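Local atomic coordinates of surface presentation of antigens protein SpaO (Salmonella typhimurium, PDB entry 4YX7), a protein that takes part in the secretory pathway that presents at the bacterial surface the determinants Salmonella needs to enter mammalian cells. Residues W10-I16 with R41-Y47. Residues are numbered along the deposited sequence; the frame is centred on the assembly and turned at random.
Sequences WPLRFVI and RAEVYCY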
ATOM      1  N   TRP A  10      14.346 -10.294  25.349  1.00 29.97           N
ATOM      2  CA  TRP A  10      12.991  -9.805  25.549  1.00 30.30           C
ATOM      3  C   TRP A  10      12.208  -9.866  24.250  1.00 27.25           C
ATOM      4  O   TRP A  10      12.614  -9.277  23.257  1.00 24.15           O
ATOM      5  CB  TRP A  10      13.014  -8.365  26.076  1.00 31.72           C
ATOM      6  CG  TRP A  10      13.986  -8.116  27.206  1.00 36.31           C
ATOM      7  CD1 TRP A  10      15.351  -8.126  27.136  1.00 33.12           C
ATOM      8  CD2 TRP A  10      13.661  -7.786  28.558  1.00 43.48           C
ATOM      9  NE1 TRP A  10      15.892  -7.848  28.361  1.00 37.87           N
ATOM     10  CE2 TRP A  10      14.876  -7.630  29.254  1.00 44.77           C
ATOM     11  CE3 TRP A  10      12.458  -7.614  29.254  1.00 50.15           C
ATOM     12  CZ2 TRP A  10      14.928  -7.310  30.609  1.00 53.35           C
ATOM     13  CZ3 TRP A  10      12.509  -7.296  30.603  1.00 58.17           C
ATOM     14  CH2 TRP A  10      13.738  -7.148  31.266  1.00 59.25           C
ATOM     15  N   PRO A  11      11.065 -10.563  24.259  1.00 29.98           N
ATOM     16  CA  PRO A  11      10.269 -10.732  23.043  1.00 26.26           C
ATOM     17  C   PRO A  11       9.418  -9.512  22.739  1.00 23.69           C
ATOM     18  O   PRO A  11       8.423  -9.301  23.427  1.00 28.83           O
ATOM     19  CB  PRO A  11       9.385 -11.935  23.381  1.00 27.01           C
ATOM     20  CG  PRO A  11       9.187 -11.828  24.834  1.00 27.05           C
ATOM     21  CD  PRO A  11      10.439 -11.225  25.414  1.00 27.68           C
ATOM     22  N   LEU A  12       9.773  -8.726  21.726  1.00 22.22           N
ATOM     23  CA  LEU A  12       8.979  -7.539  21.429  1.00 22.71           C
ATOM     24  C   LEU A  12       7.963  -7.792  20.318  1.00 23.86           C
ATOM     25  O   LEU A  12       8.227  -8.527  19.375  1.00 25.07           O
ATOM     26  CB  LEU A  12       9.879  -6.369  21.054  1.00 21.53           C
ATOM     27  CG  LEU A  12      11.002  -6.011  22.025  1.00 18.59           C
ATOM     28  CD1 LEU A  12      11.731  -4.801  21.522  1.00 23.68           C
ATOM     29  CD2 LEU A  12      10.468  -5.766  23.413  1.00 20.52           C
ATOM     30  N   ARG A  13       6.786  -7.197  20.465  1.00 23.88           N
ATOM     31  CA  ARG A  13       5.756  -7.237  19.438  1.00 20.43           C
ATOM     32  C   ARG A  13       5.492  -5.814  19.010  1.00 20.06           C
ATOM     33  O   ARG A  13       5.262  -4.945  19.853  1.00 23.28           O
ATOM     34  CB  ARG A  13       4.468  -7.877  19.954  1.00 18.96           C
ATOM     35  CG  ARG A  13       4.657  -9.233  20.587  1.00 19.63           C
ATOM     36  CD  ARG A  13       3.320  -9.878  20.834  1.00 20.56           C
ATOM     37  NE  ARG A  13       2.424  -8.966  21.532  1.00 24.17           N
ATOM     38  CZ  ARG A  13       2.472  -8.749  22.841  1.00 30.25           C
ATOM     39  NH1 ARG A  13       3.378  -9.378  23.579  1.00 33.27           N
ATOM     40  NH2 ARG A  13       1.622  -7.903  23.418  1.00 31.32           N
ATOM     41  N   PHE A  14       5.550  -5.564  17.711  1.00 16.12           N
ATOM     42  CA  PHE A  14       5.251  -4.241  17.200  1.00 16.54           C
ATOM     43  C   PHE A  14       3.820  -4.225  16.694  1.00 15.84           C
ATOM     44  O   PHE A  14       3.510  -4.713  15.620  1.00 15.07           O
ATOM     45  CB  PHE A  14       6.267  -3.840  16.126  1.00 15.78           C
ATOM     46  CG  PHE A  14       7.675  -3.705  16.667  1.00 18.70           C
ATOM     47  CD1 PHE A  14       8.519  -4.815  16.743  1.00 20.61           C
ATOM     48  CD2 PHE A  14       8.137  -2.493  17.140  1.00 17.50           C
ATOM     49  CE1 PHE A  14       9.798  -4.710  17.259  1.00 18.08           C
ATOM     50  CE2 PHE A  14       9.415  -2.383  17.645  1.00 18.08           C
ATOM     51  CZ  PHE A  14      10.247  -3.495  17.702  1.00 16.48           C
ATOM     52  N   VAL A  15       2.949  -3.664  17.518  1.00 19.26           N
ATOM     53  CA  VAL A  15       1.518  -3.717  17.300  1.00 21.56           C
ATOM     54  C   VAL A  15       1.015  -2.502  16.521  1.00 18.90           C
ATOM     55  O   VAL A  15       1.208  -1.366  16.942  1.00 20.33           O
ATOM     56  CB  VAL A  15       0.784  -3.805  18.648  1.00 16.30           C
ATOM     57  CG1 VAL A  15      -0.693  -4.012  18.438  1.00 16.68           C
ATOM     58  CG2 VAL A  15       1.377  -4.922  19.485  1.00 18.01           C
ATOM     59  N   ILE A  16       0.360  -2.754  15.391  1.00 18.03           N
ATOM     60  CA  ILE A  16      -0.199  -1.692  14.553  1.00 17.55           C
ATOM     61  C   ILE A  16      -1.705  -1.513  14.740  1.00 18.90           C
ATOM     62  O   ILE A  16      -2.314  -0.645  14.122  1.00 20.99           O
ATOM     63  CB  ILE A  16       0.060  -1.948  13.060  1.00 17.92           C
ATOM     64  CG1 ILE A  16      -0.614  -3.253  12.621  1.00 18.90           C
ATOM     65  CG2 ILE A  16       1.555  -1.960  12.775  1.00 16.57           C
ATOM     66  CD1 ILE A  16      -0.464  -3.561  11.162  1.00 17.78           C
ATOM     67  N   ARG A  41      -3.159   1.370  16.436  1.00 37.27           N
ATOM     68  CA  ARG A  41      -2.112   1.625  17.409  1.00 36.38           C
ATOM     69  C   ARG A  41      -0.767   1.583  16.691  1.00 35.38           C
ATOM     70  O   ARG A  41      -0.699   1.188  15.527  1.00 37.79           O
ATOM     71  CB  ARG A  41      -2.159   0.593  18.540  1.00 36.80           C
ATOM     72  CG  ARG A  41      -3.567   0.148  18.917  1.00 42.29           C
ATOM     73  CD  ARG A  41      -3.570  -0.810  20.115  1.00 47.12           C
ATOM     74  NE  ARG A  41      -4.116  -0.187  21.321  1.00 55.77           N
ATOM     75  CZ  ARG A  41      -5.177  -0.627  21.989  1.00 63.94           C
ATOM     76  NH1 ARG A  41      -5.817  -1.708  21.573  1.00 66.45           N
ATOM     77  NH2 ARG A  41      -5.598   0.012  23.075  1.00 69.82           N
ATOM     78  N   ALA A  42       0.290   2.022  17.369  1.00 30.88           N
ATOM     79  CA  ALA A  42       1.660   1.823  16.898  1.00 26.74           C
ATOM     80  C   ALA A  42       2.534   1.704  18.121  1.00 25.78           C
ATOM     81  O   ALA A  42       3.311   2.601  18.425  1.00 29.62           O
ATOM     82  CB  ALA A  42       2.118   2.957  16.017  1.00 27.02           C
ATOM     83  N   GLU A  43       2.383   0.595  18.838  1.00 25.44           N
ATOM     84  CA  GLU A  43       3.016   0.425  20.142  1.00 25.24           C
ATOM     85  C   GLU A  43       4.003  -0.730  20.170  1.00 20.43           C
ATOM     86  O   GLU A  43       3.814  -1.738  19.501  1.00 20.13           O
ATOM     87  CB  GLU A  43       1.965   0.185  21.228  1.00 28.15           C
ATOM     88  CG  GLU A  43       0.846   1.183  21.301  1.00 38.68           C
ATOM     89  CD  GLU A  43      -0.453   0.511  21.720  1.00 49.37           C
ATOM     90  OE1 GLU A  43      -0.681  -0.640  21.286  1.00 53.48           O
ATOM     91  OE2 GLU A  43      -1.228   1.112  22.499  1.00 52.98           O
ATOM     92  N   VAL A  44       5.051  -0.577  20.969  1.00 21.83           N
ATOM     93  CA  VAL A  44       5.955  -1.676  21.244  1.00 20.76           C
ATOM     94  C   VAL A  44       5.497  -2.364  22.524  1.00 21.20           C
ATOM     95  O   VAL A  44       5.302  -1.728  23.561  1.00 18.93           O
ATOM     96  CB  VAL A  44       7.410  -1.213  21.390  1.00 20.52           C
ATOM     97  CG1 VAL A  44       8.326  -2.405  21.356  1.00 17.20           C
ATOM     98  CG2 VAL A  44       7.770  -0.240  20.293  1.00 19.96           C
ATOM     99  N   TYR A  45       5.298  -3.670  22.430  1.00 21.60           N
ATOM    100  CA  TYR A  45       4.900  -4.470  23.571  1.00 20.97           C
ATOM    101  C   TYR A  45       5.960  -5.516  23.878  1.00 20.55           C
ATOM    102  O   TYR A  45       6.595  -6.064  22.977  1.00 20.39           O
ATOM    103  CB  TYR A  45       3.550  -5.158  23.315  1.00 21.04           C
ATOM    104  CG  TYR A  45       2.341  -4.343  23.694  1.00 24.09           C
ATOM    105  CD1 TYR A  45       1.928  -3.283  22.913  1.00 25.80           C
ATOM    106  CD2 TYR A  45       1.607  -4.642  24.835  1.00 30.84           C
ATOM    107  CE1 TYR A  45       0.820  -2.536  23.250  1.00 31.96           C
ATOM    108  CE2 TYR A  45       0.493  -3.895  25.187  1.00 37.44           C
ATOM    109  CZ  TYR A  45       0.103  -2.841  24.383  1.00 39.29           C
ATOM    110  OH  TYR A  45      -1.009  -2.089  24.706  1.00 46.39           O
ATOM    111  N   CYS A  46       6.160  -5.754  25.167  1.00 19.55           N
ATOM    112  CA  CYS A  46       6.852  -6.931  25.646  1.00 20.09           C
ATOM    113  C   CYS A  46       5.904  -7.602  26.615  1.00 22.49           C
ATOM    114  O   CYS A  46       5.672  -7.094  27.703  1.00 27.32           O
ATOM    115  CB  CYS A  46       8.171  -6.573  26.324  1.00 21.57           C
ATOM    116  SG  CYS A  46       9.205  -7.999  26.674  1.00 28.37           S
ATOM    117  N   TYR A  47       5.340  -8.728  26.208  1.00 24.21           N
ATOM    118  CA  TYR A  47       4.221  -9.323  26.929  1.00 29.24           C
ATOM    119  C   TYR A  47       3.100  -8.279  27.084  1.00 28.67           C
ATOM    120  O   TYR A  47       2.730  -7.624  26.118  1.00 27.03           O
ATOM    121  CB  TYR A  47       4.699  -9.882  28.279  1.00 33.21           C
ATOM    122  CG  TYR A  47       5.825 -10.895  28.129  1.00 34.71           C
ATOM    123  CD1 TYR A  47       5.575 -12.164  27.629  1.00 36.45           C
ATOM    124  CD2 TYR A  47       7.133 -10.581  28.475  1.00 35.80           C
ATOM    125  CE1 TYR A  47       6.586 -13.093  27.484  1.00 35.99           C
ATOM    126  CE2 TYR A  47       8.148 -11.506  28.331  1.00 36.23           C
ATOM    127  CZ  TYR A  47       7.862 -12.760  27.836  1.00 37.10           C
ATOM    128  OH  TYR A  47       8.853 -13.697  27.682  1.00 42.29           O
TER
HETATM  129  O   HOH W   1       6.048 -10.160  23.790  1.00 21.33           O
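Arg-13 with Tyr-45 and Val-15 with Glu-43 form two hydrogen-bonded pairs that hold strands 10-16 and 41-46 antiparallel, their axes 4.6 Å apart at closest; these are neighbouring strands of the antiparallel sheet in this fragment of SpaO, a FliN/MopA/SpaO family member. Leu-12, Phe-14, Val-44 and Cys-46 supply the apolar face. Phe-14 lies alongside Val-44, Phe-14 CE2 being 3.8 Å from Val-44 CG2; both bring only carbon into this buried layer, and the Phe-14 ring meets Phe-54 edge-to-face. On the other face the Arg-13 chain bends at chi3 (-50°), laying its guanidinium over CB of Tyr-45. NH1 and NH2 then converge end-on upon the single carbonyl oxygen of Tyr-47, NH2 to O being 2.9 Å, and both approach from the same face of that carbonyl. Pro-11, lacking an N-H, fits where direct pairing with strand 41-46 gives out: a water bridges Pro-11 O and Tyr-47 N. Its CG packs 3.4 Å from CZ of Tyr-47. Arg-13 NE also forms a salt bridge to an acidic side chain of another protein's chain, whose strand pairs with 10-16 and continues the sheet. One arginine thus ties the end of 41-47 to the interface with the other protein, the acid probably stabilising its positive charge.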